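Local structure of acetyltransferase, GNAT family (Bacillus anthracis str. Sterne, 3FBU) at residues 84-89 with 105-110; 73-78 with 115-120; 122-127 with 133-138. The protein binds coenzyme A and probably transfers the acetyl group of acetyl-CoA to an acceptor substrate. All coordinates share one frame; numbering follows the deposited sequence.

Of the elements involved, strand 68-79 comes first in the chain; its residues 73-78 meet 115-120, closing the outer loop of interaction 2. Nested inside that loop is interaction 1, where helix 99-114 packs back on strand 83-90. The chain then runs along strand 119-124 into helix 129-137, and interaction 3 closes a much shorter loop, in series with the other two. Strands 68-79, 83-90 and 119-124 are successive neighbours in one sheet, so the three contacts fasten both helices and the turn at 115-118 to its centre. Interactions 1 and 3 both touch coenzyme A and meet each other where Trp88 packs against Val134 and Met135; interaction 2 lies farther from the cofactor.

Interaction 1: 84-89 with 105-110; sequences YEIGWV and QATLKY. With COA (coenzyme A), chain C.
Ile86 and Thr107 meet through methyl groups: CD1 of Ile86 lies 3.8 Å from CG2 of Thr107, the two side chains crossing at a slant. The CD1 of Ile86 is also 4.0 Å from CD2 of Leu108, so a single methyl from the strand bridges two consecutive residues of the helix. CG1 of Ile86 stands opposite its backbone N (chi1 -167°) and the chain continues extended, which carries CD1 out to the helix. On Thr107, chi1 of -54° turns CG2 to the isoleucine and leaves OG1 to bond the carbonyl oxygen of Ala103, one turn earlier; the hydroxyl is thus satisfied inside its own helix while the contact stays wholly apolar. Two residues along the strand, the carbonyl O of Trp88 accepts a hydrogen bond from COA N4P (2.9 Å, 148° at the hydrogen), and Trp88 CD1 lies 3.6 Å from the pantetheine methyl CDP. NE1 of the indole is held by Ser131 OG. Around this core, Ile120 packs on both Ile86 and Leu108, and Ala104 touches Ile86 and Trp88. The contact therefore seats helix 99-114 on the sheet within the beta-alpha-beta unit formed by strand 83-90, this helix and strand 119-124.

Interaction 2: 73-78 with 115-120; sequences IVFHKY and MKLHRI
Phe75 lies on strand 68-79 and faces a chain that leaves its helix at Lys116, where phi turns positive (57°), and enters a strand at Arg119, so Phe75 meets Met115 just past the helix, Leu117 in the turn and Ile120 on the strand. The phenyl ring carries the whole direct contact. With CG placed opposite the backbone N (chi1 -165°), the ring reaches over to the other segment and offers it the far end, CE1, CZ and CE2. Met115 SD approaches in the ring plane, 3.9 Å from Phe75 CE2, giving an edge-on Met-aromatic contact with the sulfur 83° off the ring normal. At the outermost carbon, Leu117 CD1 comes from the opposing direction to 3.6 Å from Phe75 CZ. Ile120 crosses at about a right angle, its CD1 3.9 Å from Phe75 CE1 and near the ring plane. The ring of Tyr84 and Thr107 of helix 99-114 also touch Phe75. Phe75 and Ile120 touch past the intervening strand 83-90, Met115 and Leu117 coming from the helix-to-strand connection: this is part of the apolar layer between sheet and helix 99-114 of a GNAT domain, where the turn crosses back to the sheet.

Interaction 3: 122-127 with 133-138; sequences ATCQPE and RVMEKI. With COA (coenzyme A), chain C.
This is a buried apolar contact between strand 119-124 and the helix that follows it; the axes of 122-124 and 133-137 come within 9.9 Å, with 150° between their directions. Met135 makes every close contact from the helix. Its chain is extended beyond CG, and CE of Met135 lies 3.7 Å from Ala122 CB, 3.8 Å from Cys124 CB and 3.5 Å from the carbonyl O of Thr123. Ala122 and Cys124 both direct their CB atoms to the helix, and the intervening Thr123 turns its own side chain the other way. The strand also borders the thiol end of coenzyme A: Thr123 O is 3.3 Å from COA S1P. On the helix, Arg133 and Lys137, one turn apart, gather round the 3'-phosphate. NH2 of Arg133 donates to COA O7A at 2.8 Å, while NZ of Lys137 bonds COA O9A at 3.1 Å. NH1 of Arg133 forms a salt bridge with Glu136 OE1 in the guanidinium plane, on that oxygen's anti lone pair. Glu136, a second-shell residue, together with the phosphate bond would restrain the guanidinium's rotation, and the paired cations would be expected to balance much of the phosphate's negative charge.

Interaction 1: 84-89 with 105-110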
loop_
_atom_site.group_PDB
_atom_site.type_symbol
_atom_site.label_atom_id
_atom_site.label_comp_id
_atom_site.label_asym_id
_atom_site.label_seq_id
_atom_site.Cartn_x
_atom_site.Cartn_y
_atom_site.Cartn_z
ATOM N N TYR A 84 5.202 27.429 -5.024
ATOM C CA TYR A 84 4.087 26.923 -4.226
ATOM C C TYR A 84 4.427 25.523 -3.723
ATOM O O TYR A 84 5.316 24.845 -4.258
ATOM C CB TYR A 84 2.814 26.824 -5.077
ATOM C CG TYR A 84 1.975 28.063 -5.063
ATOM C CD1 TYR A 84 0.588 27.987 -4.838
ATOM C CD2 TYR A 84 2.557 29.305 -5.257
ATOM C CE1 TYR A 84 -0.178 29.131 -4.797
ATOM C CE2 TYR A 84 1.778 30.456 -5.235
ATOM C CZ TYR A 84 0.421 30.350 -5.006
ATOM O OH TYR A 84 -0.362 31.502 -4.981
ATOM N N GLU A 85 3.682 25.103 -2.708
ATOM C CA GLU A 85 3.731 23.758 -2.183
ATOM C C GLU A 85 2.377 23.077 -2.437
ATOM O O GLU A 85 1.291 23.718 -2.324
ATOM C CB GLU A 85 4.035 23.788 -0.687
ATOM C CG GLU A 85 3.939 22.439 -0.009
ATOM C CD GLU A 85 4.309 22.435 1.468
ATOM O OE1 GLU A 85 4.486 23.529 2.083
ATOM O OE2 GLU A 85 4.417 21.308 2.003
ATOM N N ILE A 86 2.441 21.799 -2.796
ATOM C CA ILE A 86 1.258 20.972 -3.099
ATOM C C ILE A 86 1.257 19.741 -2.180
ATOM O O ILE A 86 2.310 19.228 -1.787
ATOM C CB ILE A 86 1.213 20.565 -4.619
ATOM C CG1 ILE A 86 -0.160 19.973 -5.059
ATOM C CG2 ILE A 86 2.377 19.607 -4.957
ATOM C CD1 ILE A 86 -0.318 19.857 -6.613
ATOM N N GLY A 87 0.043 19.258 -1.904
ATOM C CA GLY A 87 -0.206 18.089 -1.110
ATOM C C GLY A 87 -1.617 17.607 -1.354
ATOM O O GLY A 87 -2.345 18.181 -2.177
ATOM N N TRP A 88 -2.026 16.598 -0.590
ATOM C CA TRP A 88 -3.260 15.873 -0.898
ATOM C C TRP A 88 -3.656 15.032 0.293
ATOM O O TRP A 88 -2.802 14.440 0.919
ATOM C CB TRP A 88 -3.029 14.958 -2.115
ATOM C CG TRP A 88 -1.622 14.466 -2.236
ATOM C CD1 TRP A 88 -1.010 13.492 -1.502
ATOM C CD2 TRP A 88 -0.638 14.963 -3.135
ATOM N NE1 TRP A 88 0.309 13.345 -1.903
ATOM C CE2 TRP A 88 0.560 14.235 -2.907
ATOM C CE3 TRP A 88 -0.646 15.959 -4.110
ATOM C CZ2 TRP A 88 1.726 14.495 -3.602
ATOM C CZ3 TRP A 88 0.505 16.205 -4.799
ATOM C CH2 TRP A 88 1.670 15.475 -4.560
ATOM N N VAL A 89 -4.959 14.969 0.583
ATOM C CA VAL A 89 -5.512 14.079 1.600
ATOM C C VAL A 89 -6.850 13.567 1.047
ATOM O O VAL A 89 -7.719 14.372 0.683
ATOM C CB VAL A 89 -5.771 14.799 2.943
ATOM C CG1 VAL A 89 -6.257 13.790 4.015
ATOM C CG2 VAL A 89 -4.488 15.636 3.422
ATOM N N GLN A 105 -2.044 16.474 -10.851
ATOM C CA GLN A 105 -1.576 16.815 -12.215
ATOM C C GLN A 105 -2.279 18.074 -12.733
ATOM O O GLN A 105 -1.647 19.005 -13.245
ATOM C CB GLN A 105 -1.771 15.625 -13.186
ATOM C CG GLN A 105 -1.188 15.804 -14.607
ATOM C CD GLN A 105 -1.269 14.524 -15.454
ATOM O OE1 GLN A 105 -1.678 13.447 -14.969
ATOM N NE2 GLN A 105 -0.875 14.633 -16.737
ATOM N N ALA A 106 -3.594 18.091 -12.578
ATOM C CA ALA A 106 -4.429 19.219 -12.971
ATOM C C ALA A 106 -4.074 20.503 -12.227
ATOM O O ALA A 106 -4.089 21.581 -12.807
ATOM C CB ALA A 106 -5.908 18.868 -12.750
ATOM N N THR A 107 -3.749 20.392 -10.942
ATOM C CA THR A 107 -3.321 21.535 -10.150
ATOM C C THR A 107 -1.987 22.101 -10.629
ATOM O O THR A 107 -1.862 23.303 -10.781
ATOM C CB THR A 107 -3.270 21.161 -8.645
ATOM O OG1 THR A 107 -4.545 20.625 -8.243
ATOM C CG2 THR A 107 -2.906 22.390 -7.763
ATOM N N LEU A 108 -0.999 21.240 -10.898
ATOM C CA LEU A 108 0.287 21.690 -11.445
ATOM C C LEU A 108 0.070 22.474 -12.729
ATOM O O LEU A 108 0.637 23.526 -12.917
ATOM C CB LEU A 108 1.231 20.500 -11.713
ATOM C CG LEU A 108 1.699 19.644 -10.549
ATOM C CD1 LEU A 108 2.562 18.461 -11.032
ATOM C CD2 LEU A 108 2.432 20.434 -9.478
ATOM N N LYS A 109 -0.757 21.932 -13.613
ATOM C CA LYS A 109 -1.048 22.558 -14.899
ATOM C C LYS A 109 -1.639 23.954 -14.734
ATOM O O LYS A 109 -1.209 24.918 -15.377
ATOM C CB LYS A 109 -2.032 21.672 -15.683
ATOM C CG LYS A 109 -1.474 20.333 -16.124
ATOM C CD LYS A 109 -2.526 19.443 -16.906
ATOM C CE LYS A 109 -1.987 18.077 -17.394
ATOM N NZ LYS A 109 -3.005 17.210 -18.125
ATOM N N TYR A 110 -2.612 24.060 -13.843
ATOM C CA TYR A 110 -3.201 25.345 -13.459
ATOM C C TYR A 110 -2.159 26.292 -12.884
ATOM O O TYR A 110 -2.082 27.444 -13.293
ATOM C CB TYR A 110 -4.312 25.124 -12.460
ATOM C CG TYR A 110 -5.078 26.368 -12.053
ATOM C CD1 TYR A 110 -6.111 26.860 -12.843
ATOM C CD2 TYR A 110 -4.798 27.016 -10.865
ATOM C CE1 TYR A 110 -6.827 27.996 -12.464
ATOM C CE2 TYR A 110 -5.516 28.152 -10.474
ATOM C CZ TYR A 110 -6.518 28.626 -11.281
ATOM O OH TYR A 110 -7.225 29.729 -10.891
HETATM N N1A COA C . 2.985 0.550 -1.439
HETATM C C2A COA C . 3.446 0.904 -2.681
HETATM N N3A COA C . 2.656 1.637 -3.526
HETATM C C4A COA C . 1.417 2.014 -3.111
HETATM C C5A COA C . 0.934 1.670 -1.859
HETATM C C6A COA C . 1.744 0.936 -0.996
HETATM N N6A COA C . 1.330 0.608 0.230
HETATM N N7A COA C . -0.301 2.177 -1.743
HETATM C C8A COA C . -0.624 2.820 -2.883
HETATM N N9A COA C . 0.438 2.719 -3.745
HETATM C C1B COA C . 0.635 3.372 -5.045
HETATM C C2B COA C . -0.462 3.042 -6.060
HETATM O O2B COA C . -0.230 1.801 -6.716
HETATM C C3B COA C . -0.332 4.244 -6.971
HETATM O O3B COA C . 0.728 4.058 -7.896
HETATM P P3B COA C . 0.530 3.432 -9.376
HETATM O O7A COA C . 1.744 3.669 -10.214
HETATM O O8A COA C . 0.239 1.964 -9.205
HETATM O O9A COA C . -0.658 4.147 -9.983
HETATM C C4B COA C . 0.024 5.389 -6.010
HETATM O O4B COA C . 0.619 4.785 -4.893
HETATM C C5B COA C . -1.194 6.178 -5.545
HETATM O O5B COA C . -1.670 6.907 -6.660
HETATM P P1A COA C . -3.170 7.463 -6.693
HETATM O O1A COA C . -4.121 6.310 -6.963
HETATM O O2A COA C . -3.267 8.554 -7.685
HETATM O O3A COA C . -3.323 8.061 -5.210
HETATM P P2A COA C . -4.626 7.962 -4.263
HETATM O O4A COA C . -5.818 8.509 -5.010
HETATM O O5A COA C . -4.758 6.523 -3.754
HETATM O O6A COA C . -4.179 8.941 -3.057
HETATM C CBP COA C . -2.876 9.672 -1.194
HETATM C CCP COA C . -2.851 8.982 -2.558
HETATM C CDP COA C . -3.585 11.019 -1.426
HETATM C CEP COA C . -1.402 9.810 -0.810
HETATM C CAP COA C . -3.647 8.795 -0.173
HETATM O OAP COA C . -2.957 7.583 0.095
HETATM C C9P COA C . -3.836 9.467 1.153
HETATM O O9P COA C . -4.821 10.413 1.307
HETATM N N8P COA C . -2.991 9.216 2.158
HETATM C C7P COA C . -3.246 9.715 3.508
HETATM C C6P COA C . -2.952 11.197 3.665
HETATM C C5P COA C . -1.484 11.513 3.383
HETATM O O5P COA C . -0.543 10.908 3.944
HETATM N N4P COA C . -1.281 12.501 2.536
HETATM C C3P COA C . 0.066 12.841 2.061
HETATM C C2P COA C . 0.864 13.707 3.010
HETATM S S1P COA C . 2.427 14.231 2.241
#

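Interaction 2: 73-78 with 115-120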
loop_
_atom_site.group_PDB
_atom_site.type_symbol
_atom_site.label_atom_id
_atom_site.label_comp_id
_atom_site.label_asym_id
_atom_site.label_seq_id
_atom_site.Cartn_x
_atom_site.Cartn_y
_atom_site.Cartn_z
ATOM N N ILE A 73 -7.025 18.842 -2.215
ATOM C CA ILE A 73 -5.684 19.244 -2.615
ATOM C C ILE A 73 -5.239 20.424 -1.756
ATOM O O ILE A 73 -5.992 21.406 -1.555
ATOM C CB ILE A 73 -5.657 19.645 -4.123
ATOM C CG1 ILE A 73 -5.775 18.399 -5.029
ATOM C CG2 ILE A 73 -4.408 20.483 -4.442
ATOM C CD1 ILE A 73 -4.558 17.461 -5.052
ATOM N N VAL A 74 -4.009 20.309 -1.264
ATOM C CA VAL A 74 -3.318 21.377 -0.569
ATOM C C VAL A 74 -2.517 22.141 -1.628
ATOM O O VAL A 74 -1.759 21.540 -2.377
ATOM C CB VAL A 74 -2.393 20.818 0.520
ATOM C CG1 VAL A 74 -1.795 21.930 1.347
ATOM C CG2 VAL A 74 -3.142 19.822 1.445
ATOM N N PHE A 75 -2.715 23.456 -1.708
ATOM C CA PHE A 75 -1.970 24.273 -2.695
ATOM C C PHE A 75 -1.851 25.726 -2.217
ATOM O O PHE A 75 -2.842 26.428 -2.136
ATOM C CB PHE A 75 -2.628 24.169 -4.067
ATOM C CG PHE A 75 -1.771 24.653 -5.205
ATOM C CD1 PHE A 75 -0.532 24.090 -5.458
ATOM C CD2 PHE A 75 -2.216 25.668 -6.022
ATOM C CE1 PHE A 75 0.239 24.507 -6.523
ATOM C CE2 PHE A 75 -1.433 26.091 -7.100
ATOM C CZ PHE A 75 -0.203 25.511 -7.326
ATOM N N HIS A 76 -0.632 26.154 -1.885
ATOM C CA HIS A 76 -0.401 27.479 -1.308
ATOM C C HIS A 76 1.019 27.982 -1.528
ATOM O O HIS A 76 1.934 27.213 -1.782
ATOM C CB HIS A 76 -0.710 27.497 0.202
ATOM C CG HIS A 76 0.070 26.515 1.020
ATOM N ND1 HIS A 76 1.368 26.733 1.431
ATOM C CD2 HIS A 76 -0.274 25.294 1.499
ATOM C CE1 HIS A 76 1.780 25.702 2.150
ATOM N NE2 HIS A 76 0.807 24.808 2.191
ATOM N N LYS A 77 1.187 29.288 -1.389
ATOM C CA LYS A 77 2.511 29.905 -1.451
ATOM C C LYS A 77 3.502 29.268 -0.483
ATOM O O LYS A 77 3.159 28.944 0.656
ATOM C CB LYS A 77 2.401 31.419 -1.177
ATOM C CG LYS A 77 1.544 32.134 -2.189
ATOM C CD LYS A 77 1.490 33.655 -1.933
ATOM C CE LYS A 77 0.566 34.335 -2.945
ATOM N NZ LYS A 77 0.796 33.927 -4.398
ATOM N N TYR A 78 4.730 29.078 -0.975
ATOM C CA TYR A 78 5.817 28.452 -0.244
ATOM C C TYR A 78 7.009 29.380 -0.140
ATOM O O TYR A 78 7.495 29.598 0.940
ATOM C CB TYR A 78 6.213 27.150 -0.916
ATOM C CG TYR A 78 7.339 26.431 -0.245
ATOM C CD1 TYR A 78 7.117 25.718 0.919
ATOM C CD2 TYR A 78 8.614 26.461 -0.764
ATOM C CE1 TYR A 78 8.130 25.046 1.545
ATOM C CE2 TYR A 78 9.655 25.810 -0.127
ATOM C CZ TYR A 78 9.395 25.094 1.015
ATOM O OH TYR A 78 10.406 24.426 1.653
ATOM N N MET A 115 -1.476 30.421 -13.437
ATOM C CA MET A 115 -0.884 31.255 -12.390
ATOM C C MET A 115 0.550 31.657 -12.708
ATOM O O MET A 115 1.115 32.487 -12.011
ATOM C CB MET A 115 -0.930 30.535 -11.042
ATOM C CG MET A 115 -2.327 30.256 -10.540
ATOM S SD MET A 115 -2.481 29.372 -8.967
ATOM C CE MET A 115 -1.503 30.368 -7.872
ATOM N N LYS A 116 1.134 31.067 -13.740
ATOM C CA LYS A 116 2.468 31.435 -14.217
ATOM C C LYS A 116 3.519 31.308 -13.092
ATOM O O LYS A 116 4.432 32.123 -12.971
ATOM C CB LYS A 116 2.435 32.849 -14.825
ATOM C CG LYS A 116 1.402 32.951 -15.944
ATOM C CD LYS A 116 1.282 34.331 -16.553
ATOM C CE LYS A 116 0.256 34.259 -17.719
ATOM N NZ LYS A 116 -0.031 35.575 -18.368
ATOM N N LEU A 117 3.385 30.257 -12.292
ATOM C CA LEU A 117 4.360 29.953 -11.250
ATOM C C LEU A 117 5.675 29.434 -11.849
ATOM O O LEU A 117 5.694 28.904 -12.965
ATOM C CB LEU A 117 3.796 28.893 -10.305
ATOM C CG LEU A 117 2.541 29.251 -9.520
ATOM C CD1 LEU A 117 2.025 28.026 -8.698
ATOM C CD2 LEU A 117 2.763 30.443 -8.617
ATOM N N HIS A 118 6.759 29.562 -11.077
ATOM C CA HIS A 118 8.060 29.055 -11.490
ATOM C C HIS A 118 8.339 27.622 -11.055
ATOM O O HIS A 118 8.999 26.823 -11.781
ATOM C CB HIS A 118 9.165 29.945 -10.926
ATOM C CG HIS A 118 10.531 29.368 -11.101
ATOM N ND1 HIS A 118 11.077 29.116 -12.349
ATOM C CD2 HIS A 118 11.446 28.941 -10.194
ATOM C CE1 HIS A 118 12.279 28.584 -12.195
ATOM N NE2 HIS A 118 12.529 28.469 -10.901
ATOM N N ARG A 119 7.854 27.286 -9.871
ATOM C CA ARG A 119 8.224 26.019 -9.250
ATOM C C ARG A 119 7.198 25.531 -8.236
ATOM O O ARG A 119 6.619 26.304 -7.615
ATOM C CB ARG A 119 9.582 26.165 -8.564
ATOM C CG ARG A 119 10.234 24.881 -7.984
ATOM C CD ARG A 119 11.681 25.201 -7.580
ATOM N NE ARG A 119 12.377 24.175 -6.837
ATOM C CZ ARG A 119 12.603 24.189 -5.534
ATOM N NH1 ARG A 119 13.208 23.195 -4.993
ATOM N NH2 ARG A 119 12.221 25.184 -4.786
ATOM N N ILE A 120 6.998 24.225 -8.121
ATOM C CA ILE A 120 6.068 23.663 -7.147
ATOM C C ILE A 120 6.807 22.515 -6.427
ATOM O O ILE A 120 7.503 21.706 -7.065
ATOM C CB ILE A 120 4.739 23.200 -7.776
ATOM C CG1 ILE A 120 3.983 24.391 -8.424
ATOM C CG2 ILE A 120 3.855 22.512 -6.736
ATOM C CD1 ILE A 120 2.815 23.951 -9.376
#

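Interaction 3: 122-127 with 133-138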
loop_
_atom_site.group_PDB
_atom_site.type_symbol
_atom_site.label_atom_id
_atom_site.label_comp_id
_atom_site.label_asym_id
_atom_site.label_seq_id
_atom_site.Cartn_x
_atom_site.Cartn_y
_atom_site.Cartn_z
ATOM N N ALA A 122 6.834 19.600 -2.953
ATOM C CA ALA A 122 6.061 18.754 -2.053
ATOM C C ALA A 122 7.033 17.990 -1.144
ATOM O O ALA A 122 8.199 17.738 -1.508
ATOM C CB ALA A 122 5.138 17.781 -2.808
ATOM N N THR A 123 6.551 17.617 0.037
ATOM C CA THR A 123 7.356 16.840 0.960
ATOM C C THR A 123 6.548 15.677 1.500
ATOM O O THR A 123 5.297 15.720 1.511
ATOM C CB THR A 123 7.838 17.659 2.180
ATOM O OG1 THR A 123 6.719 18.131 2.919
ATOM C CG2 THR A 123 8.674 18.833 1.734
ATOM N N CYS A 124 7.257 14.646 1.912
ATOM C CA CYS A 124 6.618 13.571 2.664
ATOM C C CYS A 124 7.633 12.696 3.376
ATOM O O CYS A 124 8.827 12.759 3.117
ATOM C CB CYS A 124 5.741 12.715 1.771
ATOM S SG CYS A 124 6.661 11.678 0.686
ATOM N N GLN A 125 7.136 11.876 4.291
ATOM C CA GLN A 125 7.971 10.875 4.948
ATOM C C GLN A 125 8.282 9.739 3.977
ATOM O O GLN A 125 7.405 9.335 3.207
ATOM C CB GLN A 125 7.259 10.321 6.183
ATOM C CG GLN A 125 7.468 11.161 7.426
ATOM C CD GLN A 125 6.931 12.556 7.271
ATOM O OE1 GLN A 125 5.717 12.754 7.203
ATOM N NE2 GLN A 125 7.832 13.552 7.212
ATOM N N PRO A 126 9.507 9.207 4.015
ATOM C CA PRO A 126 9.888 8.086 3.125
ATOM C C PRO A 126 9.020 6.845 3.295
ATOM O O PRO A 126 8.858 6.094 2.349
ATOM C CB PRO A 126 11.343 7.806 3.519
ATOM C CG PRO A 126 11.835 9.148 4.028
ATOM C CD PRO A 126 10.661 9.646 4.833
ATOM N N GLU A 127 8.442 6.696 4.478
ATOM C CA GLU A 127 7.541 5.600 4.797
ATOM C C GLU A 127 6.184 5.750 4.084
ATOM O O GLU A 127 5.419 4.779 3.992
ATOM C CB GLU A 127 7.319 5.549 6.311
ATOM C CG GLU A 127 8.558 5.211 7.157
ATOM C CD GLU A 127 9.540 6.382 7.356
ATOM O OE1 GLU A 127 9.175 7.568 7.112
ATOM O OE2 GLU A 127 10.700 6.096 7.775
ATOM N N ARG A 133 4.724 8.282 -4.454
ATOM C CA ARG A 133 4.336 7.773 -5.756
ATOM C C ARG A 133 3.482 8.757 -6.536
ATOM O O ARG A 133 3.673 8.909 -7.731
ATOM C CB ARG A 133 3.697 6.389 -5.656
ATOM C CG ARG A 133 4.736 5.279 -5.506
ATOM C CD ARG A 133 5.595 5.136 -6.781
ATOM N NE ARG A 133 4.784 4.880 -7.973
ATOM C CZ ARG A 133 5.025 5.318 -9.212
ATOM N NH1 ARG A 133 6.032 6.128 -9.483
ATOM N NH2 ARG A 133 4.205 4.980 -10.200
ATOM N N VAL A 134 2.572 9.463 -5.880
ATOM C CA VAL A 134 1.854 10.531 -6.574
ATOM C C VAL A 134 2.848 11.570 -7.119
ATOM O O VAL A 134 2.764 12.003 -8.273
ATOM C CB VAL A 134 0.839 11.194 -5.676
ATOM C CG1 VAL A 134 0.230 12.414 -6.398
ATOM C CG2 VAL A 134 -0.231 10.205 -5.261
ATOM N N MET A 135 3.812 11.956 -6.287
ATOM C CA MET A 135 4.788 12.973 -6.694
ATOM C C MET A 135 5.514 12.549 -7.968
ATOM O O MET A 135 5.645 13.334 -8.917
ATOM C CB MET A 135 5.797 13.248 -5.563
ATOM C CG MET A 135 5.160 13.857 -4.292
ATOM S SD MET A 135 6.282 13.983 -2.853
ATOM C CE MET A 135 4.999 14.259 -1.662
ATOM N N GLU A 136 5.940 11.298 -8.002
ATOM C CA GLU A 136 6.663 10.781 -9.156
ATOM C C GLU A 136 5.769 10.716 -10.397
ATOM O O GLU A 136 6.168 11.148 -11.476
ATOM C CB GLU A 136 7.207 9.387 -8.830
ATOM C CG GLU A 136 8.314 9.431 -7.741
ATOM C CD GLU A 136 8.893 8.084 -7.354
ATOM O OE1 GLU A 136 8.259 7.022 -7.611
ATOM O OE2 GLU A 136 9.968 8.121 -6.698
ATOM N N LYS A 137 4.563 10.212 -10.218
ATOM C CA LYS A 137 3.608 10.034 -11.320
ATOM C C LYS A 137 3.289 11.344 -12.026
ATOM O O LYS A 137 3.061 11.380 -13.258
ATOM C CB LYS A 137 2.303 9.416 -10.794
ATOM C CG LYS A 137 2.435 7.968 -10.317
ATOM C CD LYS A 137 1.277 7.548 -9.420
ATOM C CE LYS A 137 -0.070 7.385 -10.173
ATOM N NZ LYS A 137 0.067 6.735 -11.491
ATOM N N ILE A 138 3.246 12.443 -11.273
ATOM C CA ILE A 138 2.899 13.721 -11.856
ATOM C C ILE A 138 4.121 14.503 -12.367
ATOM O O ILE A 138 3.985 15.625 -12.849
ATOM C CB ILE A 138 2.018 14.586 -10.863
ATOM C CG1 ILE A 138 2.815 15.032 -9.634
ATOM C CG2 ILE A 138 0.723 13.834 -10.505
ATOM C CD1 ILE A 138 1.987 15.756 -8.594
HETATM N N1A COA C . 2.985 0.550 -1.439
HETATM C C2A COA C . 3.446 0.904 -2.681
HETATM N N3A COA C . 2.656 1.637 -3.526
HETATM C C4A COA C . 1.417 2.014 -3.111
HETATM C C5A COA C . 0.934 1.670 -1.859
HETATM C C6A COA C . 1.744 0.936 -0.996
HETATM N N6A COA C . 1.330 0.608 0.230
HETATM N N7A COA C . -0.301 2.177 -1.743
HETATM C C8A COA C . -0.624 2.820 -2.883
HETATM N N9A COA C . 0.438 2.719 -3.745
HETATM C C1B COA C . 0.635 3.372 -5.045
HETATM C C2B COA C . -0.462 3.042 -6.060
HETATM O O2B COA C . -0.230 1.801 -6.716
HETATM C C3B COA C . -0.332 4.244 -6.971
HETATM O O3B COA C . 0.728 4.058 -7.896
HETATM P P3B COA C . 0.530 3.432 -9.376
HETATM O O7A COA C . 1.744 3.669 -10.214
HETATM O O8A COA C . 0.239 1.964 -9.205
HETATM O O9A COA C . -0.658 4.147 -9.983
HETATM C C4B COA C . 0.024 5.389 -6.010
HETATM O O4B COA C . 0.619 4.785 -4.893
HETATM C C5B COA C . -1.194 6.178 -5.545
HETATM O O5B COA C . -1.670 6.907 -6.660
HETATM P P1A COA C . -3.170 7.463 -6.693
HETATM O O1A COA C . -4.121 6.310 -6.963
HETATM O O2A COA C . -3.267 8.554 -7.685
HETATM O O3A COA C . -3.323 8.061 -5.210
HETATM P P2A COA C . -4.626 7.962 -4.263
HETATM O O4A COA C . -5.818 8.509 -5.010
HETATM O O5A COA C . -4.758 6.523 -3.754
HETATM O O6A COA C . -4.179 8.941 -3.057
HETATM C CBP COA C . -2.876 9.672 -1.194
HETATM C CCP COA C . -2.851 8.982 -2.558
HETATM C CDP COA C . -3.585 11.019 -1.426
HETATM C CEP COA C . -1.402 9.810 -0.810
HETATM C CAP COA C . -3.647 8.795 -0.173
HETATM O OAP COA C . -2.957 7.583 0.095
HETATM C C9P COA C . -3.836 9.467 1.153
HETATM O O9P COA C . -4.821 10.413 1.307
HETATM N N8P COA C . -2.991 9.216 2.158
HETATM C C7P COA C . -3.246 9.715 3.508
HETATM C C6P COA C . -2.952 11.197 3.665
HETATM C C5P COA C . -1.484 11.513 3.383
HETATM O O5P COA C . -0.543 10.908 3.944
HETATM N N4P COA C . -1.281 12.501 2.536
HETATM C C3P COA C . 0.066 12.841 2.061
HETATM C C2P COA C . 0.864 13.707 3.010
HETATM S S1P COA C . 2.427 14.231 2.241
#